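Long-range contacts in malonyl CoA-acyl carrier protein transacylase (PDB 2QC3), which catalyses the transfer of the malonyl group from malonyl-CoA to holo-acyl carrier protein, a step of fatty acid biosynthesis: residues 18-26 against 290-298; 113-124 against 199-210. One frame throughout, in Å; residues are numbered along the deposited sequence.

Interaction 1. Residues 18-26 against 290-298; sequences LSPWLQLPG and AVKSPADLD
W21 lays one face of its indole against the pyrrolidine ring of P294. The touching atom is P294 CG, which stands 3.8 Å from the centroid of the W21 six-membered ring, 27° off the ring normal. This is a CH-pi contact. The CG of W21 is anti to its own carbonyl carbon (chi1 -64°), and this first torsion sends the indole across to the other segment, where its benzo end does most of the touching. V291 and L297 close on the rim of the ring, near its plane. V291 CG1 lies 3.6 Å from W21 CH2, and L297 CD1 lies 3.7 Å from W21 CZ3. The backbone at S293 meets the same end obliquely.

P294 is shared between several partners. L24 comes from beside the indole and rests CD2 on P294 CB at 4.0 Å. The carbonyl O of P20 sits 3.2 Å from P294 CG. A type I turn from W21 to L24 places the side chains of W21 and L24 against the same proline.

No direct hydrogen bond joins the segments. One water bridges them instead. W21 NE1 donates to it at 2.8 Å, and the water donates to K292 O at 2.7 Å. The water lies in the indole plane. Within its own segment, K292 NZ forms a salt bridge with D296 OD1 at 3.2 Å.

P270 also touches W21 and V291, while E74 of helix 57-77 meets L24 and L297. The contact joins the loop after strand 2-7 to the C-terminal tail beyond edge strand 288-290. Its chemistry is mostly apolar, with the indole N-H satisfied through water, which suggests that packing around buried W21, rather than direct polar bonding, accounts for most of the contact.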
ATOM      1  N   LEU A  18     -10.586  -1.003  12.671  1.00 41.59           N
ATOM      2  CA  LEU A  18     -10.785   0.397  13.032  1.00 41.53           C
ATOM      3  C   LEU A  18     -11.301   0.603  14.454  1.00 43.34           C
ATOM      4  O   LEU A  18     -11.267   1.721  14.972  1.00 43.28           O
ATOM      5  CB  LEU A  18     -11.762   1.065  12.064  1.00 40.63           C
ATOM      6  CG  LEU A  18     -11.331   1.288  10.618  1.00 39.09           C
ATOM      7  CD1 LEU A  18     -12.398   2.107   9.905  1.00 37.09           C
ATOM      8  CD2 LEU A  18      -9.994   2.014  10.586  1.00 39.81           C
ATOM      9  N   SER A  19     -11.782  -0.468  15.080  1.00 44.86           N
ATOM     10  CA  SER A  19     -12.322  -0.385  16.438  1.00 46.50           C
ATOM     11  C   SER A  19     -11.445   0.391  17.410  1.00 46.54           C
ATOM     12  O   SER A  19     -11.888   1.363  18.021  1.00 47.01           O
ATOM     13  CB  SER A  19     -12.572  -1.786  16.994  1.00 46.31           C
ATOM     14  OG  SER A  19     -13.591  -2.429  16.258  1.00 47.13           O
ATOM     15  N   PRO A  20     -10.181  -0.023  17.558  1.00 47.30           N
ATOM     16  CA  PRO A  20      -9.280   0.670  18.478  1.00 47.29           C
ATOM     17  C   PRO A  20      -8.950   2.108  18.094  1.00 47.61           C
ATOM     18  O   PRO A  20      -8.349   2.833  18.882  1.00 47.84           O
ATOM     19  CB  PRO A  20      -8.054  -0.231  18.487  1.00 47.67           C
ATOM     20  CG  PRO A  20      -8.033  -0.768  17.083  1.00 47.86           C
ATOM     21  CD  PRO A  20      -9.479  -1.107  16.845  1.00 47.40           C
ATOM     22  N   TRP A  21      -9.340   2.527  16.893  1.00 47.15           N
ATOM     23  CA  TRP A  21      -9.055   3.893  16.471  1.00 46.87           C
ATOM     24  C   TRP A  21     -10.259   4.822  16.566  1.00 48.06           C
ATOM     25  O   TRP A  21     -10.102   6.030  16.745  1.00 47.06           O
ATOM     26  CB  TRP A  21      -8.477   3.914  15.051  1.00 45.20           C
ATOM     27  CG  TRP A  21      -7.154   3.213  14.959  1.00 42.73           C
ATOM     28  CD1 TRP A  21      -6.932   1.941  14.524  1.00 43.26           C
ATOM     29  CD2 TRP A  21      -5.882   3.720  15.385  1.00 41.83           C
ATOM     30  NE1 TRP A  21      -5.602   1.620  14.654  1.00 42.52           N
ATOM     31  CE2 TRP A  21      -4.935   2.693  15.180  1.00 41.98           C
ATOM     32  CE3 TRP A  21      -5.452   4.941  15.923  1.00 41.52           C
ATOM     33  CZ2 TRP A  21      -3.577   2.849  15.496  1.00 40.41           C
ATOM     34  CZ3 TRP A  21      -4.098   5.096  16.237  1.00 41.07           C
ATOM     35  CH2 TRP A  21      -3.180   4.053  16.021  1.00 39.24           C
ATOM     36  N   LEU A  22     -11.458   4.259  16.467  1.00 49.66           N
ATOM     37  CA  LEU A  22     -12.675   5.056  16.548  1.00 52.10           C
ATOM     38  C   LEU A  22     -12.909   5.571  17.968  1.00 53.67           C
ATOM     39  O   LEU A  22     -13.914   6.225  18.244  1.00 53.03           O
ATOM     40  CB  LEU A  22     -13.883   4.235  16.089  1.00 51.87           C
ATOM     41  CG  LEU A  22     -13.909   3.818  14.616  1.00 51.63           C
ATOM     42  CD1 LEU A  22     -15.167   3.018  14.335  1.00 51.42           C
ATOM     43  CD2 LEU A  22     -13.856   5.054  13.730  1.00 52.95           C
ATOM     44  N   GLN A  23     -11.978   5.266  18.864  1.00 55.75           N
ATOM     45  CA  GLN A  23     -12.085   5.710  20.246  1.00 58.26           C
ATOM     46  C   GLN A  23     -11.460   7.093  20.393  1.00 58.58           C
ATOM     47  O   GLN A  23     -11.840   7.862  21.276  1.00 59.40           O
ATOM     48  CB  GLN A  23     -11.383   4.717  21.179  1.00 59.57           C
ATOM     49  CG  GLN A  23     -12.017   3.330  21.212  1.00 61.75           C
ATOM     50  CD  GLN A  23     -11.207   2.331  22.026  1.00 64.19           C
ATOM     51  OE1 GLN A  23     -11.579   1.163  22.147  1.00 66.02           O
ATOM     52  NE2 GLN A  23     -10.093   2.788  22.587  1.00 65.22           N
ATOM     53  N   LEU A  24     -10.503   7.406  19.523  1.00 58.78           N
ATOM     54  CA  LEU A  24      -9.826   8.699  19.563  1.00 58.84           C
ATOM     55  C   LEU A  24     -10.786   9.853  19.308  1.00 58.82           C
ATOM     56  O   LEU A  24     -11.824   9.687  18.664  1.00 58.47           O
ATOM     57  CB  LEU A  24      -8.697   8.754  18.527  1.00 59.32           C
ATOM     58  CG  LEU A  24      -7.438   7.921  18.775  1.00 60.05           C
ATOM     59  CD1 LEU A  24      -6.543   7.988  17.550  1.00 59.78           C
ATOM     60  CD2 LEU A  24      -6.708   8.416  20.016  1.00 60.09           C
ATOM     61  N   PRO A  25     -10.447  11.046  19.818  1.00 58.38           N
ATOM     62  CA  PRO A  25     -11.281  12.237  19.642  1.00 57.61           C
ATOM     63  C   PRO A  25     -11.277  12.718  18.196  1.00 56.15           C
ATOM     64  O   PRO A  25     -10.234  13.091  17.654  1.00 55.84           O
ATOM     65  CB  PRO A  25     -10.644  13.244  20.596  1.00 58.66           C
ATOM     66  CG  PRO A  25      -9.193  12.861  20.555  1.00 60.04           C
ATOM     67  CD  PRO A  25      -9.261  11.352  20.639  1.00 59.50           C
ATOM     68  N   GLY A  26     -12.451  12.701  17.576  1.00 54.52           N
ATOM     69  CA  GLY A  26     -12.568  13.139  16.199  1.00 52.57           C
ATOM     70  C   GLY A  26     -12.519  11.988  15.217  1.00 50.44           C
ATOM     71  O   GLY A  26     -12.811  12.162  14.032  1.00 49.81           O
ATOM     72  N   ALA A 290       5.650  -0.890  15.012  1.00 45.89           N
ATOM     73  CA  ALA A 290       4.436  -1.313  14.334  1.00 46.53           C
ATOM     74  C   ALA A 290       3.238  -0.685  15.026  1.00 47.65           C
ATOM     75  O   ALA A 290       2.864  -1.099  16.124  1.00 47.82           O
ATOM     76  CB  ALA A 290       4.320  -2.832  14.371  1.00 46.00           C
ATOM     77  N   VAL A 291       2.639   0.317  14.392  1.00 48.12           N
ATOM     78  CA  VAL A 291       1.491   0.989  14.978  1.00 49.09           C
ATOM     79  C   VAL A 291       0.199   0.219  14.748  1.00 50.91           C
ATOM     80  O   VAL A 291      -0.323   0.170  13.635  1.00 51.10           O
ATOM     81  CB  VAL A 291       1.328   2.412  14.414  1.00 48.85           C
ATOM     82  CG1 VAL A 291       0.114   3.088  15.043  1.00 48.20           C
ATOM     83  CG2 VAL A 291       2.583   3.219  14.684  1.00 46.97           C
ATOM     84  N   LYS A 292      -0.316  -0.385  15.809  1.00 52.99           N
ATOM     85  CA  LYS A 292      -1.555  -1.138  15.719  1.00 55.79           C
ATOM     86  C   LYS A 292      -2.552  -0.649  16.755  1.00 56.88           C
ATOM     87  O   LYS A 292      -3.678  -1.132  16.813  1.00 57.63           O
ATOM     88  CB  LYS A 292      -1.285  -2.634  15.896  1.00 56.46           C
ATOM     89  CG  LYS A 292      -0.114  -2.961  16.809  1.00 57.21           C
ATOM     90  CD  LYS A 292      -0.350  -2.491  18.229  1.00 57.69           C
ATOM     91  CE  LYS A 292       0.801  -2.898  19.130  1.00 58.13           C
ATOM     92  NZ  LYS A 292       0.542  -2.549  20.556  1.00 58.20           N
ATOM     93  N   SER A 293      -2.129   0.314  17.570  1.00 57.81           N
ATOM     94  CA  SER A 293      -2.992   0.884  18.595  1.00 58.99           C
ATOM     95  C   SER A 293      -2.560   2.288  18.996  1.00 59.72           C
ATOM     96  O   SER A 293      -1.371   2.608  18.992  1.00 59.25           O
ATOM     97  CB  SER A 293      -3.037  -0.025  19.834  1.00 59.46           C
ATOM     98  OG  SER A 293      -1.776  -0.106  20.479  1.00 59.47           O
ATOM     99  N   PRO A 294      -3.528   3.153  19.338  1.00 60.85           N
ATOM    100  CA  PRO A 294      -3.234   4.530  19.743  1.00 62.01           C
ATOM    101  C   PRO A 294      -2.207   4.581  20.868  1.00 63.18           C
ATOM    102  O   PRO A 294      -1.506   5.578  21.035  1.00 63.25           O
ATOM    103  CB  PRO A 294      -4.597   5.052  20.184  1.00 61.82           C
ATOM    104  CG  PRO A 294      -5.530   4.312  19.296  1.00 61.21           C
ATOM    105  CD  PRO A 294      -4.981   2.914  19.331  1.00 60.79           C
ATOM    106  N   ALA A 295      -2.127   3.498  21.635  1.00 64.83           N
ATOM    107  CA  ALA A 295      -1.190   3.410  22.749  1.00 67.26           C
ATOM    108  C   ALA A 295       0.243   3.286  22.249  1.00 68.44           C
ATOM    109  O   ALA A 295       1.160   3.025  23.028  1.00 69.48           O
ATOM    110  CB  ALA A 295      -1.537   2.217  23.632  1.00 67.11           C
ATOM    111  N   ASP A 296       0.432   3.470  20.949  1.00 69.85           N
ATOM    112  CA  ASP A 296       1.757   3.378  20.356  1.00 71.13           C
ATOM    113  C   ASP A 296       2.203   4.732  19.826  1.00 72.49           C
ATOM    114  O   ASP A 296       3.396   4.991  19.691  1.00 73.06           O
ATOM    115  CB  ASP A 296       1.752   2.359  19.217  1.00 71.51           C
ATOM    116  CG  ASP A 296       1.489   0.949  19.700  1.00 72.09           C
ATOM    117  OD1 ASP A 296       1.281   0.058  18.851  1.00 72.25           O
ATOM    118  OD2 ASP A 296       1.497   0.731  20.929  1.00 73.06           O
ATOM    119  N   LEU A 297       1.242   5.601  19.540  1.00 73.62           N
ATOM    120  CA  LEU A 297       1.554   6.921  19.010  1.00 75.01           C
ATOM    121  C   LEU A 297       2.303   7.809  20.002  1.00 76.43           C
ATOM    122  O   LEU A 297       2.519   8.994  19.749  1.00 76.83           O
ATOM    123  CB  LEU A 297       0.268   7.611  18.541  1.00 74.49           C
ATOM    124  CG  LEU A 297      -0.488   6.857  17.439  1.00 74.31           C
ATOM    125  CD1 LEU A 297      -1.633   7.712  16.922  1.00 75.00           C
ATOM    126  CD2 LEU A 297       0.461   6.520  16.300  1.00 73.31           C
ATOM    127  N   ASP A 298       2.709   7.229  21.126  1.00 77.85           N
ATOM    128  CA  ASP A 298       3.446   7.964  22.150  1.00 79.22           C
ATOM    129  C   ASP A 298       4.946   7.754  21.980  1.00 79.97           C
ATOM    130  O   ASP A 298       5.698   8.698  21.738  1.00 80.09           O
ATOM    131  CB  ASP A 298       3.027   7.495  23.542  1.00 79.48           C
ATOM    132  CG  ASP A 298       3.106   5.988  23.696  1.00 79.44           C
ATOM    133  OD1 ASP A 298       2.394   5.276  22.957  1.00 79.20           O
ATOM    134  OD2 ASP A 298       3.880   5.514  24.553  1.00 80.12           O
TER
HETATM  135  O   HOH W   1      -4.992  -1.156  14.448  1.00 46.07           O

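Interaction 2. Residues 113-124 against 199-210; sequences LAATRGAEMAKA and MAPALDGFAAAA. With ACY (acetic acid), chain B.
Two nearly antiparallel helices of the acyltransferase domain pack here beside the active site, with R117 between the F206 ring and the pocket. The axes of 113-124 and 203-210 come within 8.8 Å at 167°. R117 CG sits over one face of the F206 ring, 4.0 Å from its centroid, in a CH-pi contact. The F206 ring reaches this place with its CG anti to the backbone N (chi1 -171°). L113 CD1 meets the same ring obliquely, 3.7 Å from F206 CE1. The planes of the R117 guanidinium and the F206 ring are 85° apart, with F206 CZ near the guanidinium edge.

From CG to NE the R117 chain is extended, which carries the guanidinium past the ring to a bound acetic acid molecule. R117 NH1 donates to the acetic acid O at 2.8 Å, in the guanidinium plane. R117 NH2 adds a weak bond to that same oxygen. Q61 takes a further bond from NH1, and V93 N also binds the acetic acid.

Small residues let the helices come close. A202 CB lies 3.3 Å from E120 O. G205 has no side chain, and E120 folds its carboxylate over this position. One water accepts from G205 N at 2.9 Å and donates to P201 O; its link to E120 OE1 is modelled too short and is doubtful. A124 CB presses on P201 CG at 3.5 Å, a tight carbon pair. M121 and M199 cross at about a right angle.

R117 touches H195, and S92 is close by; both are active-site residues by similarity. The acetic acid, probably from the crystallisation liquor, is consistent with a carboxylate-binding role for R117. An arginine beside the serine that receives the malonyl carboxylate is typical of malonyl-selective FabD acyltransferases.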
ATOM      1  N   LEU A 113     -10.294   8.625  -3.204  1.00 22.56           N
ATOM      2  CA  LEU A 113      -9.488   8.230  -4.354  1.00 22.29           C
ATOM      3  C   LEU A 113      -9.181   6.744  -4.235  1.00 22.52           C
ATOM      4  O   LEU A 113      -9.141   6.008  -5.221  1.00 21.87           O
ATOM      5  CB  LEU A 113      -8.178   9.023  -4.390  1.00 23.87           C
ATOM      6  CG  LEU A 113      -7.257   8.672  -5.562  1.00 23.04           C
ATOM      7  CD1 LEU A 113      -7.972   8.998  -6.879  1.00 23.98           C
ATOM      8  CD2 LEU A 113      -5.943   9.442  -5.444  1.00 22.42           C
ATOM      9  N   ALA A 114      -8.956   6.308  -3.007  1.00 21.06           N
ATOM     10  CA  ALA A 114      -8.678   4.916  -2.752  1.00 21.49           C
ATOM     11  C   ALA A 114      -9.942   4.086  -3.079  1.00 23.64           C
ATOM     12  O   ALA A 114      -9.854   3.006  -3.670  1.00 23.25           O
ATOM     13  CB  ALA A 114      -8.259   4.746  -1.285  1.00 21.32           C
ATOM     14  N   ALA A 115     -11.113   4.591  -2.707  1.00 22.91           N
ATOM     15  CA  ALA A 115     -12.363   3.887  -2.985  1.00 23.48           C
ATOM     16  C   ALA A 115     -12.577   3.745  -4.497  1.00 23.82           C
ATOM     17  O   ALA A 115     -13.097   2.734  -4.970  1.00 23.76           O
ATOM     18  CB  ALA A 115     -13.535   4.634  -2.354  1.00 24.62           C
ATOM     19  N   THR A 116     -12.179   4.764  -5.252  1.00 23.24           N
ATOM     20  CA  THR A 116     -12.312   4.727  -6.704  1.00 24.17           C
ATOM     21  C   THR A 116     -11.347   3.690  -7.271  1.00 23.45           C
ATOM     22  O   THR A 116     -11.695   2.926  -8.173  1.00 20.19           O
ATOM     23  CB  THR A 116     -11.984   6.087  -7.334  1.00 24.49           C
ATOM     24  OG1 THR A 116     -12.974   7.038  -6.944  1.00 26.49           O
ATOM     25  CG2 THR A 116     -11.967   5.985  -8.851  1.00 25.84           C
ATOM     26  N   ARG A 117     -10.131   3.682  -6.734  1.00 22.70           N
ATOM     27  CA  ARG A 117      -9.103   2.747  -7.169  1.00 23.64           C
ATOM     28  C   ARG A 117      -9.609   1.323  -6.960  1.00 22.89           C
ATOM     29  O   ARG A 117      -9.385   0.446  -7.786  1.00 23.77           O
ATOM     30  CB  ARG A 117      -7.813   2.981  -6.361  1.00 22.29           C
ATOM     31  CG  ARG A 117      -6.579   2.237  -6.871  1.00 21.68           C
ATOM     32  CD  ARG A 117      -5.341   2.688  -6.089  1.00 22.95           C
ATOM     33  NE  ARG A 117      -4.086   2.168  -6.625  1.00 19.68           N
ATOM     34  CZ  ARG A 117      -3.657   0.918  -6.475  1.00 19.26           C
ATOM     35  NH1 ARG A 117      -4.378   0.036  -5.802  1.00 20.43           N
ATOM     36  NH2 ARG A 117      -2.496   0.554  -6.995  1.00 21.62           N
ATOM     37  N   GLY A 118     -10.304   1.100  -5.852  1.00 24.89           N
ATOM     38  CA  GLY A 118     -10.823  -0.226  -5.568  1.00 25.81           C
ATOM     39  C   GLY A 118     -11.965  -0.646  -6.473  1.00 25.66           C
ATOM     40  O   GLY A 118     -11.966  -1.757  -7.007  1.00 26.71           O
ATOM     41  N   ALA A 119     -12.945   0.235  -6.636  1.00 25.01           N
ATOM     42  CA  ALA A 119     -14.097  -0.049  -7.487  1.00 25.95           C
ATOM     43  C   ALA A 119     -13.665  -0.274  -8.930  1.00 25.23           C
ATOM     44  O   ALA A 119     -14.167  -1.175  -9.599  1.00 25.90           O
ATOM     45  CB  ALA A 119     -15.103   1.105  -7.417  1.00 26.55           C
ATOM     46  N   GLU A 120     -12.740   0.553  -9.412  1.00 25.01           N
ATOM     47  CA  GLU A 120     -12.256   0.418 -10.782  1.00 25.29           C
ATOM     48  C   GLU A 120     -11.458  -0.866 -11.003  1.00 24.89           C
ATOM     49  O   GLU A 120     -11.621  -1.539 -12.021  1.00 24.35           O
ATOM     50  CB  GLU A 120     -11.395   1.618 -11.170  1.00 27.65           C
ATOM     51  CG  GLU A 120     -12.175   2.893 -11.354  1.00 32.10           C
ATOM     52  CD  GLU A 120     -13.336   2.727 -12.318  1.00 35.89           C
ATOM     53  OE1 GLU A 120     -13.132   2.176 -13.416  1.00 37.19           O
ATOM     54  OE2 GLU A 120     -14.458   3.152 -11.979  1.00 40.94           O
ATOM     55  N   MET A 121     -10.593  -1.210 -10.054  1.00 24.21           N
ATOM     56  CA  MET A 121      -9.798  -2.422 -10.197  1.00 25.06           C
ATOM     57  C   MET A 121     -10.695  -3.654 -10.085  1.00 25.37           C
ATOM     58  O   MET A 121     -10.485  -4.650 -10.784  1.00 24.43           O
ATOM     59  CB  MET A 121      -8.684  -2.456  -9.148  1.00 24.65           C
ATOM     60  CG  MET A 121      -7.549  -1.460  -9.411  1.00 23.38           C
ATOM     61  SD  MET A 121      -6.316  -1.403  -8.078  1.00 23.95           S
ATOM     62  CE  MET A 121      -5.691  -3.074  -8.130  1.00 23.15           C
ATOM     63  N   ALA A 122     -11.697  -3.583  -9.214  1.00 25.74           N
ATOM     64  CA  ALA A 122     -12.637  -4.694  -9.051  1.00 25.48           C
ATOM     65  C   ALA A 122     -13.246  -4.969 -10.427  1.00 26.23           C
ATOM     66  O   ALA A 122     -13.324  -6.110 -10.875  1.00 26.28           O
ATOM     67  CB  ALA A 122     -13.728  -4.311  -8.056  1.00 24.23           C
ATOM     68  N   LYS A 123     -13.658  -3.894 -11.090  1.00 27.10           N
ATOM     69  CA  LYS A 123     -14.243  -3.955 -12.424  1.00 27.84           C
ATOM     70  C   LYS A 123     -13.272  -4.628 -13.393  1.00 27.15           C
ATOM     71  O   LYS A 123     -13.652  -5.505 -14.171  1.00 25.70           O
ATOM     72  CB  LYS A 123     -14.529  -2.539 -12.908  1.00 32.43           C
ATOM     73  CG  LYS A 123     -15.885  -2.318 -13.533  1.00 34.83           C
ATOM     74  CD  LYS A 123     -16.088  -0.832 -13.775  1.00 38.75           C
ATOM     75  CE  LYS A 123     -17.462  -0.532 -14.341  1.00 41.34           C
ATOM     76  NZ  LYS A 123     -17.617   0.904 -14.699  1.00 43.51           N
ATOM     77  N   ALA A 124     -12.011  -4.206 -13.337  1.00 25.33           N
ATOM     78  CA  ALA A 124     -10.982  -4.748 -14.213  1.00 25.93           C
ATOM     79  C   ALA A 124     -10.735  -6.239 -13.996  1.00 24.04           C
ATOM     80  O   ALA A 124     -10.436  -6.960 -14.943  1.00 24.72           O
ATOM     81  CB  ALA A 124      -9.673  -3.958 -14.039  1.00 22.79           C
ATOM     82  N   MET A 199      -4.979  -4.529 -15.284  1.00 21.32           N
ATOM     83  CA  MET A 199      -5.735  -3.524 -14.548  1.00 19.61           C
ATOM     84  C   MET A 199      -6.005  -2.325 -15.461  1.00 19.66           C
ATOM     85  O   MET A 199      -6.692  -1.396 -15.069  1.00 18.60           O
ATOM     86  CB  MET A 199      -4.959  -3.057 -13.308  1.00 21.53           C
ATOM     87  CG  MET A 199      -4.831  -4.110 -12.215  1.00 19.63           C
ATOM     88  SD  MET A 199      -6.453  -4.645 -11.638  1.00 22.21           S
ATOM     89  CE  MET A 199      -6.688  -6.123 -12.620  1.00 22.14           C
ATOM     90  N   ALA A 200      -5.472  -2.365 -16.681  1.00 22.06           N
ATOM     91  CA  ALA A 200      -5.630  -1.269 -17.639  1.00 24.39           C
ATOM     92  C   ALA A 200      -7.029  -0.668 -17.735  1.00 24.67           C
ATOM     93  O   ALA A 200      -7.170   0.545 -17.822  1.00 24.61           O
ATOM     94  CB  ALA A 200      -5.166  -1.710 -19.028  1.00 27.13           C
ATOM     95  N   PRO A 201      -8.080  -1.503 -17.728  1.00 27.39           N
ATOM     96  CA  PRO A 201      -9.423  -0.921 -17.824  1.00 28.28           C
ATOM     97  C   PRO A 201      -9.823  -0.049 -16.634  1.00 29.83           C
ATOM     98  O   PRO A 201     -10.804   0.694 -16.700  1.00 31.29           O
ATOM     99  CB  PRO A 201     -10.327  -2.144 -18.016  1.00 28.12           C
ATOM    100  CG  PRO A 201      -9.541  -3.274 -17.424  1.00 29.61           C
ATOM    101  CD  PRO A 201      -8.124  -2.973 -17.812  1.00 27.69           C
ATOM    102  N   ALA A 202      -9.051  -0.116 -15.556  1.00 28.33           N
ATOM    103  CA  ALA A 202      -9.338   0.692 -14.372  1.00 28.30           C
ATOM    104  C   ALA A 202      -8.692   2.078 -14.462  1.00 28.11           C
ATOM    105  O   ALA A 202      -9.039   2.977 -13.697  1.00 26.64           O
ATOM    106  CB  ALA A 202      -8.849  -0.029 -13.112  1.00 26.21           C
ATOM    107  N   LEU A 203      -7.762   2.247 -15.401  1.00 29.57           N
ATOM    108  CA  LEU A 203      -7.057   3.519 -15.573  1.00 31.48           C
ATOM    109  C   LEU A 203      -7.936   4.743 -15.799  1.00 32.02           C
ATOM    110  O   LEU A 203      -7.752   5.766 -15.147  1.00 33.17           O
ATOM    111  CB  LEU A 203      -6.049   3.428 -16.724  1.00 31.67           C
ATOM    112  CG  LEU A 203      -4.686   2.809 -16.425  1.00 32.14           C
ATOM    113  CD1 LEU A 203      -3.855   2.715 -17.698  1.00 32.38           C
ATOM    114  CD2 LEU A 203      -3.981   3.650 -15.377  1.00 33.29           C
ATOM    115  N   ASP A 204      -8.879   4.640 -16.728  1.00 32.47           N
ATOM    116  CA  ASP A 204      -9.764   5.756 -17.047  1.00 33.09           C
ATOM    117  C   ASP A 204     -10.441   6.367 -15.834  1.00 31.11           C
ATOM    118  O   ASP A 204     -10.353   7.572 -15.601  1.00 31.54           O
ATOM    119  CB  ASP A 204     -10.829   5.319 -18.058  1.00 34.80           C
ATOM    120  CG  ASP A 204     -10.298   5.270 -19.474  1.00 37.87           C
ATOM    121  OD1 ASP A 204     -11.067   4.919 -20.389  1.00 41.99           O
ATOM    122  OD2 ASP A 204      -9.109   5.590 -19.675  1.00 40.35           O
ATOM    123  N   GLY A 205     -11.126   5.528 -15.066  1.00 30.46           N
ATOM    124  CA  GLY A 205     -11.818   6.008 -13.891  1.00 28.21           C
ATOM    125  C   GLY A 205     -10.862   6.516 -12.834  1.00 28.23           C
ATOM    126  O   GLY A 205     -11.089   7.567 -12.232  1.00 27.87           O
ATOM    127  N   PHE A 206      -9.784   5.773 -12.602  1.00 27.04           N
ATOM    128  CA  PHE A 206      -8.806   6.174 -11.603  1.00 24.68           C
ATOM    129  C   PHE A 206      -8.122   7.469 -12.031  1.00 25.02           C
ATOM    130  O   PHE A 206      -7.930   8.381 -11.228  1.00 24.15           O
ATOM    131  CB  PHE A 206      -7.768   5.063 -11.403  1.00 22.68           C
ATOM    132  CG  PHE A 206      -6.845   5.298 -10.241  1.00 21.39           C
ATOM    133  CD1 PHE A 206      -7.357   5.577  -8.973  1.00 19.71           C
ATOM    134  CD2 PHE A 206      -5.466   5.235 -10.407  1.00 20.49           C
ATOM    135  CE1 PHE A 206      -6.502   5.791  -7.885  1.00 20.10           C
ATOM    136  CE2 PHE A 206      -4.604   5.449  -9.325  1.00 22.30           C
ATOM    137  CZ  PHE A 206      -5.130   5.726  -8.060  1.00 19.96           C
ATOM    138  N   ALA A 207      -7.765   7.549 -13.308  1.00 25.68           N
ATOM    139  CA  ALA A 207      -7.098   8.733 -13.839  1.00 26.99           C
ATOM    140  C   ALA A 207      -7.992   9.969 -13.753  1.00 26.37           C
ATOM    141  O   ALA A 207      -7.530  11.048 -13.389  1.00 27.49           O
ATOM    142  CB  ALA A 207      -6.668   8.486 -15.288  1.00 26.24           C
ATOM    143  N   ALA A 208      -9.272   9.811 -14.078  1.00 27.25           N
ATOM    144  CA  ALA A 208     -10.210  10.932 -14.033  1.00 27.45           C
ATOM    145  C   ALA A 208     -10.397  11.429 -12.604  1.00 28.36           C
ATOM    146  O   ALA A 208     -10.409  12.633 -12.351  1.00 28.42           O
ATOM    147  CB  ALA A 208     -11.550  10.521 -14.625  1.00 26.46           C
ATOM    148  N   ALA A 209     -10.543  10.497 -11.669  1.00 27.56           N
ATOM    149  CA  ALA A 209     -10.718  10.863 -10.267  1.00 27.48           C
ATOM    150  C   ALA A 209      -9.510  11.659  -9.765  1.00 26.63           C
ATOM    151  O   ALA A 209      -9.662  12.709  -9.138  1.00 26.48           O
ATOM    152  CB  ALA A 209     -10.912   9.606  -9.416  1.00 24.85           C
ATOM    153  N   ALA A 210      -8.312  11.156 -10.044  1.00 25.84           N
ATOM    154  CA  ALA A 210      -7.086  11.827  -9.613  1.00 27.38           C
ATOM    155  C   ALA A 210      -6.932  13.237 -10.196  1.00 28.26           C
ATOM    156  O   ALA A 210      -6.528  14.159  -9.493  1.00 28.26           O
ATOM    157  CB  ALA A 210      -5.871  10.978  -9.983  1.00 25.48           C
TER
HETATM  158  C   ACY B 500      -2.916  -2.910  -4.311  1.00 61.08           C
HETATM  159  O   ACY B 500      -2.903  -2.295  -5.362  1.00 57.24           O
HETATM  160  OXT ACY B 500      -3.068  -2.262  -3.142  1.00 62.96           O
HETATM  161  CH3 ACY B 500      -2.759  -4.406  -4.304  1.00 58.45           C
HETATM  162  O   HOH W   2     -12.137   2.840 -15.510  1.00 25.40           O

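Interactions 1 and 2 lie in one acyltransferase domain, with centres 29 Å apart and nearest atoms about 12 Å apart. They do not touch. In sequence, both segments of interaction 2 fall between 18-26 and 290-298. Helix 57-77 is met by both: E74 borders interaction 1, and Q61 binds R117 of interaction 2. Only interaction 2 is at the active site. Its R117 side chain is about 3 Å from that of H195 and about 5 Å from that of S92. Interaction 1 lies away from these residues, where it pairs a loop near the start of the chain with the tail near its end.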